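Uncharacterized metal-dependent hydrolase (Pyrococcus furiosus, PDB 3ICJ) is of unknown specific function but binds two zinc ions and probably hydrolyses carbon-nitrogen bonds other than peptide bonds, as amidohydrolases do. Local coordinates at residues V299-L310 with V347-A358; P396-V406 with V444-V455. One frame throughout, in Å; residues are numbered along the deposited sequence. Where two conformers were deposited one is given.

Interaction 1 (V299-L310 with V347-A358); sequences VDGSLGARTALL and VHAIGDKAVDVA. With ZN (zinc ion), chain C.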
loop_
_atom_site.group_PDB
_atom_site.type_symbol
_atom_site.label_atom_id
_atom_site.label_comp_id
_atom_site.label_asym_id
_atom_site.label_seq_id
_atom_site.Cartn_x
_atom_site.Cartn_y
_atom_site.Cartn_z
ATOM N N VAL A 299 3.241 -8.555 -13.013
ATOM C CA VAL A 299 2.894 -9.354 -14.212
ATOM C C VAL A 299 2.151 -8.482 -15.232
ATOM O O VAL A 299 2.450 -8.535 -16.422
ATOM C CB VAL A 299 1.998 -10.607 -13.917
ATOM C CG1 VAL A 299 1.708 -11.388 -15.203
ATOM C CG2 VAL A 299 2.663 -11.532 -12.948
ATOM N N ASP A 300 1.191 -7.686 -14.762
ATOM C CA ASP A 300 0.285 -6.939 -15.654
ATOM C C ASP A 300 -0.029 -5.525 -15.132
ATOM O O ASP A 300 0.584 -5.070 -14.165
ATOM C CB ASP A 300 -1.017 -7.739 -15.928
ATOM C CG ASP A 300 -1.908 -7.924 -14.679
ATOM O OD1 ASP A 300 -1.451 -7.741 -13.530
ATOM O OD2 ASP A 300 -3.086 -8.326 -14.841
ATOM N N GLY A 301 -0.976 -4.841 -15.780
ATOM C CA GLY A 301 -1.418 -3.513 -15.367
ATOM C C GLY A 301 -2.722 -3.576 -14.575
ATOM O O GLY A 301 -2.864 -4.407 -13.665
ATOM N N SER A 302 -3.675 -2.708 -14.921
ATOM C CA SER A 302 -4.883 -2.517 -14.103
ATOM C C SER A 302 -6.146 -2.720 -14.946
ATOM O O SER A 302 -6.117 -2.537 -16.159
ATOM C CB SER A 302 -4.892 -1.087 -13.542
ATOM O OG SER A 302 -5.088 -0.167 -14.616
ATOM N N LEU A 303 -7.254 -3.085 -14.303
ATOM C CA LEU A 303 -8.544 -3.196 -14.997
ATOM C C LEU A 303 -9.085 -1.858 -15.505
ATOM O O LEU A 303 -9.726 -1.816 -16.556
ATOM C CB LEU A 303 -9.587 -3.889 -14.122
ATOM C CG LEU A 303 -9.352 -5.384 -13.929
ATOM C CD1 LEU A 303 -10.130 -5.901 -12.700
ATOM C CD2 LEU A 303 -9.687 -6.173 -15.163
ATOM N N GLY A 304 -8.797 -0.772 -14.779
ATOM C CA GLY A 304 -9.266 0.563 -15.160
ATOM C C GLY A 304 -8.702 1.027 -16.482
ATOM O O GLY A 304 -9.410 1.604 -17.305
ATOM N N ALA A 305 -7.421 0.744 -16.686
ATOM C CA ALA A 305 -6.718 1.122 -17.895
ATOM C C ALA A 305 -6.806 0.030 -18.975
ATOM O O ALA A 305 -6.323 0.218 -20.095
ATOM C CB ALA A 305 -5.252 1.488 -17.565
ATOM N N ARG A 306 -7.459 -1.093 -18.652
ATOM C CA ARG A 306 -7.555 -2.267 -19.556
ATOM C C ARG A 306 -6.179 -2.883 -19.861
ATOM O O ARG A 306 -5.955 -3.438 -20.948
ATOM C CB ARG A 306 -8.330 -1.983 -20.865
ATOM C CG ARG A 306 -9.725 -1.398 -20.663
ATOM C CD ARG A 306 -10.601 -1.546 -21.893
ATOM N NE ARG A 306 -11.896 -0.913 -21.646
ATOM C CZ ARG A 306 -12.136 0.389 -21.772
ATOM N NH1 ARG A 306 -11.184 1.204 -22.214
ATOM N NH2 ARG A 306 -13.338 0.873 -21.480
ATOM N N THR A 307 -5.267 -2.776 -18.894
ATOM C CA THR A 307 -3.925 -3.359 -19.020
ATOM C C THR A 307 -3.689 -4.579 -18.110
ATOM O O THR A 307 -2.646 -5.233 -18.193
ATOM C CB THR A 307 -2.820 -2.304 -18.819
ATOM O OG1 THR A 307 -3.069 -1.593 -17.606
ATOM C CG2 THR A 307 -2.776 -1.291 -20.007
ATOM N N ALA A 308 -4.671 -4.899 -17.270
ATOM C CA ALA A 308 -4.688 -6.158 -16.519
ATOM C C ALA A 308 -4.862 -7.282 -17.523
ATOM O O ALA A 308 -5.667 -7.157 -18.458
ATOM C CB ALA A 308 -5.845 -6.164 -15.520
ATOM N N LEU A 309 -4.099 -8.361 -17.358
ATOM C CA LEU A 309 -4.021 -9.423 -18.384
ATOM C C LEU A 309 -5.103 -10.475 -18.212
ATOM O O LEU A 309 -5.061 -11.237 -17.256
ATOM C CB LEU A 309 -2.630 -10.088 -18.382
ATOM C CG LEU A 309 -2.338 -11.000 -19.594
ATOM C CD1 LEU A 309 -2.088 -10.189 -20.887
ATOM C CD2 LEU A 309 -1.145 -11.914 -19.300
ATOM N N LEU A 310 -6.039 -10.533 -19.170
ATOM C CA LEU A 310 -7.209 -11.404 -19.106
ATOM C C LEU A 310 -6.992 -12.558 -20.067
ATOM O O LEU A 310 -6.214 -12.416 -21.031
ATOM C CB LEU A 310 -8.485 -10.641 -19.526
ATOM C CG LEU A 310 -8.924 -9.370 -18.779
ATOM C CD1 LEU A 310 -10.278 -8.866 -19.326
ATOM C CD2 LEU A 310 -9.020 -9.651 -17.289
ATOM N N VAL A 347 4.272 -10.365 -6.159
ATOM C CA VAL A 347 3.961 -10.256 -7.568
ATOM C C VAL A 347 2.556 -9.659 -7.751
ATOM O O VAL A 347 1.567 -10.268 -7.363
ATOM C CB VAL A 347 4.050 -11.656 -8.231
ATOM C CG1 VAL A 347 3.559 -11.631 -9.627
ATOM C CG2 VAL A 347 5.491 -12.198 -8.176
ATOM N N HIS A 348 2.486 -8.468 -8.335
ATOM C CA HIS A 348 1.213 -7.823 -8.732
ATOM C C HIS A 348 0.555 -8.623 -9.875
ATOM O O HIS A 348 1.133 -8.792 -10.943
ATOM C CB HIS A 348 1.517 -6.358 -9.132
ATOM C CG HIS A 348 0.467 -5.673 -9.967
ATOM N ND1 HIS A 348 -0.057 -4.445 -9.626
ATOM C CD2 HIS A 348 -0.086 -5.990 -11.166
ATOM C CE1 HIS A 348 -0.904 -4.049 -10.563
ATOM N NE2 HIS A 348 -0.950 -4.977 -11.501
ATOM N N ALA A 349 -0.632 -9.160 -9.613
ATOM C CA ALA A 349 -1.433 -9.834 -10.636
ATOM C C ALA A 349 -2.902 -9.487 -10.453
ATOM O O ALA A 349 -3.517 -9.846 -9.447
ATOM C CB ALA A 349 -1.239 -11.327 -10.580
ATOM N N ILE A 350 -3.460 -8.808 -11.442
ATOM C CA ILE A 350 -4.843 -8.316 -11.380
ATOM C C ILE A 350 -5.777 -9.150 -12.248
ATOM O O ILE A 350 -6.791 -9.676 -11.758
ATOM C CB ILE A 350 -4.897 -6.786 -11.674
ATOM C CG1 ILE A 350 -4.252 -6.044 -10.494
ATOM C CG2 ILE A 350 -6.355 -6.287 -11.982
ATOM C CD1 ILE A 350 -4.438 -4.495 -10.490
ATOM N N GLY A 351 -5.421 -9.306 -13.522
ATOM C CA GLY A 351 -6.225 -10.092 -14.452
ATOM C C GLY A 351 -6.128 -11.580 -14.156
ATOM O O GLY A 351 -5.147 -12.031 -13.568
ATOM N N ASP A 352 -7.132 -12.348 -14.569
ATOM C CA ASP A 352 -7.142 -13.798 -14.290
ATOM C C ASP A 352 -5.971 -14.548 -14.923
ATOM O O ASP A 352 -5.449 -15.512 -14.346
ATOM C CB ASP A 352 -8.469 -14.429 -14.667
ATOM C CG ASP A 352 -8.680 -14.498 -16.164
ATOM O OD1 ASP A 352 -8.751 -13.441 -16.832
ATOM O OD2 ASP A 352 -8.788 -15.622 -16.686
ATOM N N LYS A 353 -5.527 -14.083 -16.085
ATOM C CA LYS A 353 -4.393 -14.705 -16.759
ATOM C C LYS A 353 -3.065 -14.311 -16.102
ATOM O O LYS A 353 -2.135 -15.114 -16.035
ATOM C CB LYS A 353 -4.382 -14.378 -18.255
ATOM C CG LYS A 353 -3.321 -15.177 -19.043
ATOM C CD LYS A 353 -3.331 -14.851 -20.501
ATOM C CE LYS A 353 -2.244 -15.635 -21.226
ATOM N NZ LYS A 353 -2.044 -15.090 -22.589
ATOM N N ALA A 354 -2.981 -13.078 -15.602
ATOM C CA ALA A 354 -1.820 -12.667 -14.818
ATOM C C ALA A 354 -1.633 -13.564 -13.606
ATOM O O ALA A 354 -0.498 -13.926 -13.274
ATOM C CB ALA A 354 -1.967 -11.264 -14.388
ATOM N N VAL A 355 -2.753 -13.936 -12.978
ATOM C CA VAL A 355 -2.763 -14.839 -11.823
ATOM C C VAL A 355 -2.187 -16.219 -12.187
ATOM O O VAL A 355 -1.418 -16.788 -11.414
ATOM C CB VAL A 355 -4.176 -14.958 -11.181
ATOM C CG1 VAL A 355 -4.220 -16.084 -10.187
ATOM C CG2 VAL A 355 -4.561 -13.664 -10.473
ATOM N N ASP A 356 -2.549 -16.726 -13.365
ATOM C CA ASP A 356 -1.964 -17.944 -13.936
ATOM C C ASP A 356 -0.452 -17.845 -14.110
ATOM O O ASP A 356 0.252 -18.787 -13.764
ATOM C CB ASP A 356 -2.578 -18.244 -15.292
ATOM C CG ASP A 356 -3.963 -18.870 -15.194
ATOM O OD1 ASP A 356 -4.297 -19.510 -14.173
ATOM O OD2 ASP A 356 -4.721 -18.717 -16.166
ATOM N N VAL A 357 0.028 -16.703 -14.625
ATOM C CA VAL A 357 1.466 -16.476 -14.851
ATOM C C VAL A 357 2.226 -16.513 -13.517
ATOM O O VAL A 357 3.275 -17.175 -13.405
ATOM C CB VAL A 357 1.734 -15.133 -15.618
ATOM C CG1 VAL A 357 3.250 -14.761 -15.606
ATOM C CG2 VAL A 357 1.239 -15.243 -17.064
ATOM N N ALA A 358 1.665 -15.844 -12.501
ATOM C CA ALA A 358 2.244 -15.815 -11.150
ATOM C C ALA A 358 2.257 -17.200 -10.490
ATOM O O ALA A 358 3.274 -17.606 -9.947
ATOM C CB ALA A 358 1.512 -14.802 -10.260
HETATM ZN ZN ZN C . -0.029 -3.249 -7.882
#
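Asp300 sets its carboxylate over the turn where strand 346-349 gives way to helix 352-365, and both oxygens are used. CG lies between the backbone N and the carbonyl carbon (chi1 67°), which turns the carboxylate toward Ile350 and Gly351. OD1 takes Ile350 N on its syn lone pair at 3.1 Å, and OD2 takes Gly351 N, also syn, in a nearly straight bond of 2.9 Å. The anti lone pair of OD2 receives Leu309 N from its own segment. OD1 also lies at the edge of the His348 ring, in its plane and 3.2 Å from CD2, with carboxylate and ring planes 76° apart. That ring binds zinc through ND1 at 2.1 Å, with His373 on the same metal. Its NE2 donates to Gly301 O at 2.9 Å; Gly301 O lies in the ring plane, although NE2 sits above the plane of that carbonyl. On one flank Val299 N bonds His348 O, while Val299 CG2 presses on Val347 CG1 at a tight 3.4 Å. On the other, Ile350 CG2 packs against Leu303 and Ala308. Leu309 O accepts from Ala354 N in the first helical turn. Strand 346-349 is a barrel strand whose end carries a metal ligand, as in other amidohydrolases, and the loop 299-310 is tied to that end. Three backbone N-H groups near a helix N-terminus would be expected to stabilise the buried carboxylate's charge. Gly301 O is a second-shell partner of the zinc site, and its bond to NE2 would be expected to limit imidazole rotation and hold ND1 toward the metal.

Interaction 2 (P396-V406 with V444-V455); sequences PHFIVSDWWIV and VSIDAAVNRYVV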
loop_
_atom_site.group_PDB
_atom_site.type_symbol
_atom_site.label_atom_id
_atom_site.label_comp_id
_atom_site.label_asym_id
_atom_site.label_seq_id
_atom_site.Cartn_x
_atom_site.Cartn_y
_atom_site.Cartn_z
ATOM N N PRO A 396 -9.841 -4.132 0.036
ATOM C CA PRO A 396 -11.303 -4.186 -0.013
ATOM C C PRO A 396 -11.970 -2.923 -0.550
ATOM O O PRO A 396 -13.046 -3.031 -1.136
ATOM C CB PRO A 396 -11.706 -4.432 1.439
ATOM C CG PRO A 396 -10.516 -5.107 2.050
ATOM C CD PRO A 396 -9.322 -4.513 1.369
ATOM N N HIS A 397 -11.349 -1.754 -0.382
ATOM C CA HIS A 397 -11.950 -0.525 -0.887
ATOM C C HIS A 397 -12.036 -0.477 -2.425
ATOM O O HIS A 397 -12.806 0.295 -2.967
ATOM C CB HIS A 397 -11.292 0.745 -0.299
ATOM C CG HIS A 397 -12.187 1.946 -0.353
ATOM N ND1 HIS A 397 -12.008 2.970 -1.260
ATOM C CD2 HIS A 397 -13.305 2.258 0.351
ATOM C CE1 HIS A 397 -12.967 3.871 -1.102
ATOM N NE2 HIS A 397 -13.766 3.462 -0.133
ATOM N N PHE A 398 -11.276 -1.323 -3.122
ATOM C CA PHE A 398 -11.409 -1.476 -4.589
ATOM C C PHE A 398 -12.861 -1.840 -4.957
ATOM O O PHE A 398 -13.352 -1.464 -6.014
ATOM C CB PHE A 398 -10.488 -2.580 -5.143
ATOM C CG PHE A 398 -9.016 -2.194 -5.324
ATOM C CD1 PHE A 398 -8.480 -1.045 -4.780
ATOM C CD2 PHE A 398 -8.167 -3.059 -6.007
ATOM C CE1 PHE A 398 -7.122 -0.728 -4.952
ATOM C CE2 PHE A 398 -6.818 -2.760 -6.183
ATOM C CZ PHE A 398 -6.296 -1.582 -5.648
ATOM N N ILE A 399 -13.541 -2.575 -4.082
ATOM C CA ILE A 399 -14.952 -2.927 -4.294
ATOM C C ILE A 399 -15.838 -1.680 -4.447
ATOM O O ILE A 399 -16.657 -1.606 -5.372
ATOM C CB ILE A 399 -15.501 -3.865 -3.189
ATOM C CG1 ILE A 399 -14.740 -5.194 -3.210
ATOM C CG2 ILE A 399 -16.996 -4.119 -3.403
ATOM C CD1 ILE A 399 -14.970 -6.107 -1.974
ATOM N N VAL A 400 -15.644 -0.705 -3.551
ATOM C CA VAL A 400 -16.304 0.597 -3.612
ATOM C C VAL A 400 -15.876 1.441 -4.834
ATOM O O VAL A 400 -16.722 1.983 -5.543
ATOM C CB VAL A 400 -16.047 1.413 -2.295
ATOM C CG1 VAL A 400 -16.750 2.778 -2.333
ATOM C CG2 VAL A 400 -16.526 0.626 -1.087
ATOM N N SER A 401 -14.572 1.528 -5.086
ATOM C CA SER A 401 -14.014 2.440 -6.101
ATOM C C SER A 401 -14.228 1.987 -7.534
ATOM O O SER A 401 -14.456 2.800 -8.428
ATOM C CB SER A 401 -12.516 2.619 -5.888
ATOM O OG SER A 401 -12.242 3.244 -4.659
ATOM N N ASP A 402 -14.127 0.676 -7.754
ATOM C CA ASP A 402 -14.156 0.122 -9.103
ATOM C C ASP A 402 -15.563 -0.291 -9.516
ATOM O O ASP A 402 -15.821 -1.476 -9.752
ATOM C CB ASP A 402 -13.199 -1.072 -9.204
ATOM C CG ASP A 402 -11.754 -0.717 -8.848
ATOM O OD1 ASP A 402 -11.427 0.474 -8.623
ATOM O OD2 ASP A 402 -10.926 -1.650 -8.841
ATOM N N TRP A 403 -16.461 0.691 -9.621
ATOM C CA TRP A 403 -17.867 0.463 -9.974
ATOM C C TRP A 403 -18.004 -0.085 -11.408
ATOM O O TRP A 403 -19.024 -0.666 -11.769
ATOM C CB TRP A 403 -18.675 1.772 -9.821
ATOM C CG TRP A 403 -18.138 2.907 -10.688
ATOM C CD1 TRP A 403 -17.261 3.881 -10.301
ATOM C CD2 TRP A 403 -18.424 3.160 -12.085
ATOM N NE1 TRP A 403 -16.978 4.716 -11.356
ATOM C CE2 TRP A 403 -17.676 4.302 -12.462
ATOM C CE3 TRP A 403 -19.236 2.536 -13.047
ATOM C CZ2 TRP A 403 -17.716 4.836 -13.761
ATOM C CZ3 TRP A 403 -19.266 3.061 -14.341
ATOM C CH2 TRP A 403 -18.517 4.205 -14.683
ATOM N N TRP A 404 -16.962 0.118 -12.217
ATOM C CA TRP A 404 -16.955 -0.241 -13.633
ATOM C C TRP A 404 -16.505 -1.679 -13.933
ATOM O O TRP A 404 -16.276 -2.022 -15.102
ATOM C CB TRP A 404 -16.087 0.772 -14.403
ATOM C CG TRP A 404 -14.862 1.186 -13.643
ATOM C CD1 TRP A 404 -14.602 2.418 -13.105
ATOM C CD2 TRP A 404 -13.741 0.355 -13.306
ATOM N NE1 TRP A 404 -13.387 2.401 -12.464
ATOM C CE2 TRP A 404 -12.838 1.149 -12.572
ATOM C CE3 TRP A 404 -13.411 -0.983 -13.560
ATOM C CZ2 TRP A 404 -11.622 0.643 -12.079
ATOM C CZ3 TRP A 404 -12.220 -1.484 -13.075
ATOM C CH2 TRP A 404 -11.335 -0.671 -12.341
ATOM N N ILE A 405 -16.371 -2.512 -12.894
ATOM C CA ILE A 405 -15.917 -3.915 -13.054
ATOM C C ILE A 405 -16.760 -4.719 -14.046
ATOM O O ILE A 405 -16.205 -5.340 -14.966
ATOM C CB ILE A 405 -15.832 -4.677 -11.701
ATOM C CG1 ILE A 405 -14.611 -4.219 -10.899
ATOM C CG2 ILE A 405 -15.762 -6.232 -11.922
ATOM C CD1 ILE A 405 -13.375 -5.083 -11.078
ATOM N N VAL A 406 -18.087 -4.683 -13.880
ATOM C CA VAL A 406 -18.989 -5.368 -14.814
ATOM C C VAL A 406 -18.841 -4.843 -16.254
ATOM O O VAL A 406 -18.842 -5.627 -17.183
ATOM C CB VAL A 406 -20.471 -5.375 -14.334
ATOM C CG1 VAL A 406 -21.418 -5.908 -15.428
ATOM C CG2 VAL A 406 -20.611 -6.229 -13.074
ATOM N N VAL A 444 -12.544 2.552 6.836
ATOM C CA VAL A 444 -13.245 2.752 5.574
ATOM C C VAL A 444 -13.114 1.486 4.701
ATOM O O VAL A 444 -14.064 1.101 4.031
ATOM C CB VAL A 444 -12.737 4.072 4.862
ATOM C CG1 VAL A 444 -13.271 4.220 3.443
ATOM C CG2 VAL A 444 -13.109 5.313 5.694
ATOM N N SER A 445 -11.953 0.823 4.736
ATOM C CA SER A 445 -11.768 -0.454 4.045
ATOM C C SER A 445 -12.443 -1.649 4.754
ATOM O O SER A 445 -12.869 -2.589 4.096
ATOM C CB SER A 445 -10.279 -0.769 3.817
ATOM O OG SER A 445 -9.751 0.031 2.773
ATOM N N ILE A 446 -12.509 -1.614 6.085
ATOM C CA ILE A 446 -13.222 -2.629 6.874
ATOM C C ILE A 446 -14.727 -2.624 6.525
ATOM O O ILE A 446 -15.331 -3.692 6.320
ATOM C CB ILE A 446 -12.986 -2.419 8.399
ATOM C CG1 ILE A 446 -11.601 -2.943 8.786
ATOM C CG2 ILE A 446 -14.041 -3.162 9.273
ATOM C CD1 ILE A 446 -11.159 -2.399 10.067
ATOM N N ASP A 447 -15.300 -1.420 6.445
ATOM C CA ASP A 447 -16.696 -1.196 6.056
ATOM C C ASP A 447 -17.000 -1.832 4.702
ATOM O O ASP A 447 -18.035 -2.472 4.520
ATOM C CB ASP A 447 -16.952 0.312 5.975
ATOM C CG ASP A 447 -18.407 0.666 6.108
ATOM O OD1 ASP A 447 -18.816 1.052 7.230
ATOM O OD2 ASP A 447 -19.141 0.567 5.100
ATOM N N ALA A 448 -16.085 -1.631 3.756
ATOM C CA ALA A 448 -16.179 -2.215 2.417
ATOM C C ALA A 448 -16.178 -3.756 2.419
ATOM O O ALA A 448 -16.978 -4.400 1.726
ATOM C CB ALA A 448 -15.042 -1.682 1.547
ATOM N N ALA A 449 -15.279 -4.346 3.199
ATOM C CA ALA A 449 -15.123 -5.810 3.238
ATOM C C ALA A 449 -16.316 -6.525 3.880
ATOM O O ALA A 449 -16.639 -7.683 3.558
ATOM C CB ALA A 449 -13.840 -6.166 3.985
ATOM N N VAL A 450 -16.954 -5.821 4.804
ATOM C CA VAL A 450 -18.079 -6.325 5.562
ATOM C C VAL A 450 -19.414 -6.081 4.852
ATOM O O VAL A 450 -20.266 -6.970 4.802
ATOM C CB VAL A 450 -18.102 -5.707 6.993
ATOM C CG1 VAL A 450 -19.337 -6.167 7.776
ATOM C CG2 VAL A 450 -16.802 -6.067 7.742
ATOM N N ASN A 451 -19.573 -4.893 4.280
ATOM C CA ASN A 451 -20.870 -4.457 3.748
ATOM C C ASN A 451 -21.046 -4.526 2.241
ATOM O O ASN A 451 -22.182 -4.601 1.766
ATOM C CB ASN A 451 -21.206 -3.038 4.241
ATOM C CG ASN A 451 -21.235 -2.941 5.750
ATOM O OD1 ASN A 451 -21.728 -3.844 6.426
ATOM N ND2 ASN A 451 -20.703 -1.842 6.293
ATOM N N ARG A 452 -19.943 -4.470 1.496
ATOM C CA ARG A 452 -19.996 -4.361 0.028
ATOM C C ARG A 452 -19.520 -5.637 -0.694
ATOM O O ARG A 452 -18.793 -6.439 -0.132
ATOM C CB ARG A 452 -19.191 -3.140 -0.470
ATOM C CG ARG A 452 -19.750 -1.754 -0.046
ATOM C CD ARG A 452 -21.066 -1.378 -0.780
ATOM N NE ARG A 452 -20.955 -1.493 -2.242
ATOM C CZ ARG A 452 -20.575 -0.509 -3.058
ATOM N NH1 ARG A 452 -20.261 0.696 -2.579
ATOM N NH2 ARG A 452 -20.510 -0.723 -4.365
ATOM N N TYR A 453 -19.941 -5.789 -1.948
ATOM C CA TYR A 453 -19.572 -6.919 -2.818
ATOM C C TYR A 453 -19.656 -6.461 -4.283
ATOM O O TYR A 453 -20.346 -5.487 -4.594
ATOM C CB TYR A 453 -20.507 -8.119 -2.557
ATOM C CG TYR A 453 -21.963 -7.737 -2.562
ATOM C CD1 TYR A 453 -22.670 -7.645 -3.756
ATOM C CD2 TYR A 453 -22.632 -7.412 -1.369
ATOM C CE1 TYR A 453 -23.990 -7.247 -3.774
ATOM C CE2 TYR A 453 -23.975 -7.029 -1.387
ATOM C CZ TYR A 453 -24.636 -6.955 -2.602
ATOM O OH TYR A 453 -25.963 -6.582 -2.661
ATOM N N VAL A 454 -18.966 -7.154 -5.188
ATOM C CA VAL A 454 -19.076 -6.826 -6.606
ATOM C C VAL A 454 -20.419 -7.306 -7.146
ATOM O O VAL A 454 -21.246 -6.492 -7.587
ATOM C CB VAL A 454 -17.884 -7.361 -7.427
ATOM C CG1 VAL A 454 -18.060 -7.041 -8.907
ATOM C CG2 VAL A 454 -16.586 -6.760 -6.896
ATOM N N VAL A 455 -20.630 -8.623 -7.089
ATOM C CA VAL A 455 -21.897 -9.256 -7.467
ATOM C C VAL A 455 -22.381 -10.300 -6.453
ATOM O O VAL A 455 -23.587 -10.486 -6.303
ATOM C CB VAL A 455 -21.833 -9.935 -8.867
ATOM C CG1 VAL A 455 -21.889 -8.882 -9.975
ATOM C CG2 VAL A 455 -20.596 -10.827 -8.996
HETATM O O HOH W 1 -8.731 -1.192 0.761
HETATM O O HOH W 2 -19.236 1.762 -5.945
#
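Val444 opens the contact by laying CG1 against the imidazole of His397, 3.7 Å from CD2 and approaching obliquely. The ring is held from beyond the two segments by Glu438, which bonds ND1. One residue on, Ser445 OG lies beside His397 CB, and a water bridges the Ser445 hydroxyl and the backbone of His397: it donates to OG at 2.6 Å and accepts from His397 N. The carbonyl oxygen of Ser445 meets Pro396 CB at 3.4 Å. A turn later come two alanines, whose CB atoms make the contact. Ala448 CB touches both Pro396 O and Val400 CG2, 3.8 Å from the latter, while Ala449 CB touches the Pro396 ring at CB, 3.7 Å away. Arg452, just past the helix end, doubles back: its chain is bent at chi2 (-71°) and chi3 (-52°), which brings the guanidinium across Val400, NH1 lying 4.0 Å from Val400 CG2. NH2 reaches a second water, in the guanidinium plane, which donates to Val400 O at 2.6 Å. Arg452 CB rests on Ile399 CG2, a methyl that also meets the backbone of Tyr453. Val454 then crosses Ile405 at about a right angle, CG1 to CG2 3.9 Å, and Val455 makes a looser contact with Val406. No direct hydrogen bond joins the segments. The contact joins the segment after strand 391-394 to the helix following strand 429-431, in the outer, helical layer of the amidohydrolase barrel. Behind this seam, Leu420 of helix 420-426 and Phe431 of strand 429-431 both touch Pro396 and Ala449, while on another side of helix 442-451 Ile446 and Val450 pack on helix 463-477.

Interaction 1 closes along the chain before interaction 2 opens, and their centres lie 19 Å apart. Strand 346-349, in interaction 1, begins a run of four parallel strands of the amidohydrolase beta/alpha barrel, continuing through 370-371 and 391-394 to 429-431. The two contacts touch where the loop 299-310 packs on the second: Leu303 CD1 meets Ile405 CD1 at 3.7 Å, and Gly304 lies against the Trp404 ring. Interaction 1 contains the zinc ligand His348, at the metal end of the barrel, whereas interaction 2 joins helical segments that follow the third and fourth of these strands, in the helical layer, with Pro396 about 13 Å from a zinc ion, side chain to metal.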